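Apical membrane antigen 1 (Toxoplasma gondii, PDB 3ZLE) may take part in host cell invasion by the parasite's sporozoites, as a membrane-bound surface antigen of the AMA1 family. Local coordinates at residues A[90-93]-A[99-102]; A[142-147]-A[284-289]. All coordinates share one frame; numbering follows the deposited sequence.

Contact 1: A[90-93]-A[99-102]; sequences NPQV and KFSP
Val93 and Lys99 form a single backbone bridge between 90-93 and 99-102, with Val93 CA and Lys99 CA 4.2 Å apart. Phe100 N gives a nearly straight hydrogen bond to Gln92 O (2.8 Å, 169°). The two segments diverge from there, and water 1 sits between them, hydrogen-bonded to both. It accepts from Ser101 N at 3.0 Å and lies 2.9 Å from Gln92 O, to which it can donate.

Gln92 CB sits over the centre of one face of the Phe100 ring, 3.6 Å from the centroid, in a CH-pi contact. The extended Gln92 chain carries its amide along the same side of the ring to the rim, with OE1 3.4 Å from Phe100 CE2. Asn90 closes an Asx turn: its CG is anti to the backbone N (chi1 -175°), and OD1 accepts from Gln92 N at 2.9 Å. Tyr94 stacks on Phe100. Lys99 makes a salt bridge with Asp72, and Ser101 OG bonds to Asn89 and Val159.

The contact closes the neck of a loop that has no helix or strand. One backbone bond, a shared water, the ring packed on Gln92 and a turn that steadies the Gln92 backbone hold it together.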
# COMPACT_ATOMS: atom_id res chain seq x y z
N ASN A 90 6.27 7.75 17.77
CA ASN A 90 7.36 7.62 18.70
C ASN A 90 7.57 8.92 19.46
O ASN A 90 7.70 9.96 18.85
CB ASN A 90 8.64 7.29 17.94
CG ASN A 90 9.81 7.00 18.86
OD1 ASN A 90 9.97 7.62 19.92
ND2 ASN A 90 10.68 6.09 18.44
N PRO A 91 7.56 8.86 20.80
CA PRO A 91 7.52 10.08 21.59
C PRO A 91 8.84 10.45 22.27
O PRO A 91 8.85 11.37 23.08
CB PRO A 91 6.45 9.77 22.65
CG PRO A 91 6.50 8.29 22.81
CD PRO A 91 6.90 7.73 21.48
N GLN A 92 9.93 9.73 21.98
CA GLN A 92 11.21 10.02 22.60
C GLN A 92 11.68 11.41 22.23
O GLN A 92 11.37 11.90 21.14
CB GLN A 92 12.26 8.99 22.18
CG GLN A 92 12.06 7.61 22.78
CD GLN A 92 12.81 6.54 21.99
OE1 GLN A 92 14.04 6.47 22.02
NE2 GLN A 92 12.07 5.73 21.23
N VAL A 93 12.38 12.07 23.16
CA VAL A 93 13.15 13.28 22.84
C VAL A 93 14.64 12.95 22.74
O VAL A 93 15.11 12.00 23.38
CB VAL A 93 12.95 14.39 23.88
CG1 VAL A 93 11.50 14.86 23.90
CG2 VAL A 93 13.37 13.89 25.25
N LYS A 99 12.20 16.69 19.82
CA LYS A 99 11.48 15.43 19.67
C LYS A 99 12.06 14.53 18.55
O LYS A 99 12.64 15.04 17.61
CB LYS A 99 9.98 15.71 19.44
CG LYS A 99 9.22 15.93 20.74
CD LYS A 99 7.83 16.49 20.48
CE LYS A 99 6.98 15.55 19.64
NZ LYS A 99 6.71 14.26 20.33
N PHE A 100 12.01 13.21 18.72
CA PHE A 100 12.38 12.28 17.64
C PHE A 100 11.45 12.54 16.46
O PHE A 100 11.88 12.57 15.31
CB PHE A 100 12.22 10.80 18.06
CG PHE A 100 13.45 10.18 18.71
CD1 PHE A 100 14.25 10.90 19.59
CD2 PHE A 100 13.73 8.83 18.54
CE1 PHE A 100 15.34 10.30 20.23
CE2 PHE A 100 14.81 8.22 19.19
CZ PHE A 100 15.61 8.96 20.03
N SER A 101 10.16 12.67 16.76
CA SER A 101 9.12 12.56 15.73
C SER A 101 7.84 13.30 16.14
O SER A 101 7.36 13.18 17.29
CB SER A 101 8.84 11.07 15.43
OG SER A 101 7.85 10.94 14.41
N PRO A 102 7.21 14.00 15.18
CA PRO A 102 7.55 14.12 13.75
C PRO A 102 8.69 15.12 13.49
O PRO A 102 9.02 15.93 14.34
CB PRO A 102 6.25 14.69 13.14
CG PRO A 102 5.65 15.50 14.26
CD PRO A 102 5.92 14.67 15.50
O HOH W 1 9.00 12.02 19.47

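Contact 2: A[142-147]-A[284-289]; sequences STYKYP and DFWPVH
An offset aromatic stack of Tyr144 on Trp286 joins two loops of the AMA1 ectodomain, one leading into strand 148-151 and the other lying between helix 253-262 and strand 303-308. The planes of the Tyr144 ring and the six-membered ring of Trp286 are 1° apart, and the centroids are 3.9 Å apart. The side chains run past each other in opposite directions. Tyr144 CG therefore lies over the outer end of the indole, 3.6 Å from Trp286 CZ3, while Tyr144 OH lies 3.8 Å from Trp286 CB. With chi1 at -164° the tyrosine ring swings away from its own backbone N and reaches the indole face.

Residues 142-144 form an ST turn: Ser142 OG accepts from Tyr144 N at 3.0 Å, which is consistent with a fixed backbone at the tyrosine. No hydrogen bond crosses between the segments, and the contact is buried. The polar ends are satisfied elsewhere. Trp286 NE1 donates to Ser161 O, Tyr144 OH bonds to Arg44 O and Ser163 OG, and Ser142 OG bonds to Glu41. Tyr43 meets the indole edge-to-face.

Tyr146 approaches the indole obliquely, with CE1 3.8 Å from Trp286 CZ2. Its hydroxyl bonds to Val134 N. Ser142 OG also comes in at a slant, 4.0 Å from Trp286 CZ3.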
# COMPACT_ATOMS: atom_id res chain seq x y z
N SER A 142 17.33 -1.85 20.95
CA SER A 142 16.95 -3.03 20.15
C SER A 142 17.43 -2.81 18.71
O SER A 142 17.72 -1.67 18.34
CB SER A 142 15.42 -3.18 20.18
OG SER A 142 14.94 -4.04 19.17
N THR A 143 17.49 -3.88 17.89
CA THR A 143 17.77 -3.75 16.43
C THR A 143 16.48 -3.67 15.58
O THR A 143 16.53 -3.67 14.33
CB THR A 143 18.62 -4.93 15.89
OG1 THR A 143 17.80 -6.12 15.82
CG2 THR A 143 19.84 -5.20 16.80
N TYR A 144 15.34 -3.80 16.25
CA TYR A 144 14.02 -3.61 15.64
C TYR A 144 13.99 -2.32 14.82
O TYR A 144 14.47 -1.29 15.27
CB TYR A 144 12.96 -3.52 16.74
CG TYR A 144 11.54 -3.71 16.25
CD1 TYR A 144 11.01 -4.97 16.11
CD2 TYR A 144 10.70 -2.61 16.02
CE1 TYR A 144 9.71 -5.16 15.68
CE2 TYR A 144 9.42 -2.79 15.55
CZ TYR A 144 8.92 -4.08 15.39
OH TYR A 144 7.61 -4.28 14.96
N LYS A 145 13.37 -2.37 13.64
CA LYS A 145 13.13 -1.13 12.86
C LYS A 145 11.66 -0.68 12.88
O LYS A 145 10.79 -1.37 12.34
CB LYS A 145 13.58 -1.32 11.42
CG LYS A 145 14.99 -1.84 11.27
CD LYS A 145 15.97 -0.71 11.39
CE LYS A 145 17.31 -1.13 10.79
NZ LYS A 145 18.38 -0.39 11.48
N TYR A 146 11.45 0.56 13.33
CA TYR A 146 10.15 1.25 13.22
C TYR A 146 9.69 1.49 11.78
O TYR A 146 10.52 1.64 10.88
CB TYR A 146 10.22 2.59 13.93
CG TYR A 146 10.57 2.51 15.40
CD1 TYR A 146 9.81 1.74 16.30
CD2 TYR A 146 11.63 3.27 15.92
CE1 TYR A 146 10.06 1.79 17.68
CE2 TYR A 146 11.88 3.32 17.29
CZ TYR A 146 11.12 2.56 18.17
OH TYR A 146 11.46 2.57 19.55
N PRO A 147 8.37 1.50 11.54
CA PRO A 147 7.83 1.97 10.27
C PRO A 147 7.68 3.49 10.30
O PRO A 147 7.75 4.09 11.37
CB PRO A 147 6.42 1.35 10.24
CG PRO A 147 6.03 1.29 11.68
CD PRO A 147 7.31 0.93 12.41
N ASP A 284 2.36 -2.90 24.75
CA ASP A 284 2.65 -3.87 23.73
C ASP A 284 2.61 -3.24 22.33
O ASP A 284 1.72 -3.51 21.54
CB ASP A 284 1.67 -5.04 23.84
CG ASP A 284 1.91 -5.89 25.09
OD1 ASP A 284 3.01 -5.78 25.69
OD2 ASP A 284 1.03 -6.71 25.44
N PHE A 285 3.63 -2.43 22.04
CA PHE A 285 3.68 -1.68 20.80
C PHE A 285 3.97 -2.55 19.60
O PHE A 285 3.75 -2.12 18.49
CB PHE A 285 4.71 -0.54 20.91
CG PHE A 285 4.34 0.54 21.90
CD1 PHE A 285 3.11 0.50 22.57
CD2 PHE A 285 5.23 1.54 22.21
CE1 PHE A 285 2.81 1.45 23.52
CE2 PHE A 285 4.91 2.53 23.13
CZ PHE A 285 3.69 2.48 23.79
N TRP A 286 4.59 -3.71 19.81
CA TRP A 286 4.99 -4.57 18.69
C TRP A 286 4.36 -5.96 18.81
O TRP A 286 4.43 -6.57 19.85
CB TRP A 286 6.54 -4.68 18.58
CG TRP A 286 7.37 -3.37 18.77
CD1 TRP A 286 6.95 -2.10 18.58
CD2 TRP A 286 8.78 -3.28 19.11
NE1 TRP A 286 7.98 -1.20 18.83
CE2 TRP A 286 9.09 -1.90 19.22
CE3 TRP A 286 9.75 -4.22 19.48
CZ2 TRP A 286 10.34 -1.44 19.61
CZ3 TRP A 286 11.02 -3.76 19.85
CH2 TRP A 286 11.31 -2.37 19.90
N PRO A 287 3.81 -6.48 17.71
CA PRO A 287 3.18 -7.79 17.71
C PRO A 287 4.21 -8.87 17.96
O PRO A 287 5.24 -8.91 17.29
CB PRO A 287 2.62 -7.91 16.29
CG PRO A 287 2.39 -6.49 15.87
CD PRO A 287 3.52 -5.73 16.47
N VAL A 288 3.93 -9.78 18.90
CA VAL A 288 4.90 -10.84 19.14
C VAL A 288 4.89 -11.89 18.03
O VAL A 288 3.84 -12.18 17.44
CB VAL A 288 4.91 -11.43 20.61
CG1 VAL A 288 3.86 -10.78 21.51
CG2 VAL A 288 4.86 -12.95 20.63
N HIS A 289 6.08 -12.29 17.62
CA HIS A 289 6.22 -13.21 16.51
C HIS A 289 6.06 -14.66 16.99
O HIS A 289 6.78 -15.12 17.87
CB HIS A 289 7.58 -13.05 15.83
CG HIS A 289 7.85 -14.08 14.78
ND1 HIS A 289 7.00 -14.30 13.71
CD2 HIS A 289 8.81 -15.03 14.69
CE1 HIS A 289 7.46 -15.31 12.98
NE2 HIS A 289 8.55 -15.77 13.56

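The centres of contact 1 and contact 2 are 16 Å apart, on the same side of the chain's centre. They come in series: 90-93 and 99-102 both precede 142-147, and 284-289 follows much later. Two of their segments lead into the five-stranded antiparallel sheet. Segment 99-102 runs into strand 103-104, at one edge of the sheet. Segment 142-147 runs into strand 148-151. Strand 156-159 lies between these two strands. The contacts touch directly: Asn90 and Gln92 of contact 1 pack on Tyr146 of contact 2, with Asn90 ND2 3.2 Å from Tyr146 CE2. Ser161 touches Asn90 and Tyr146 and accepts from Trp286 NE1, so both contacts meet the loop after strand 156-159.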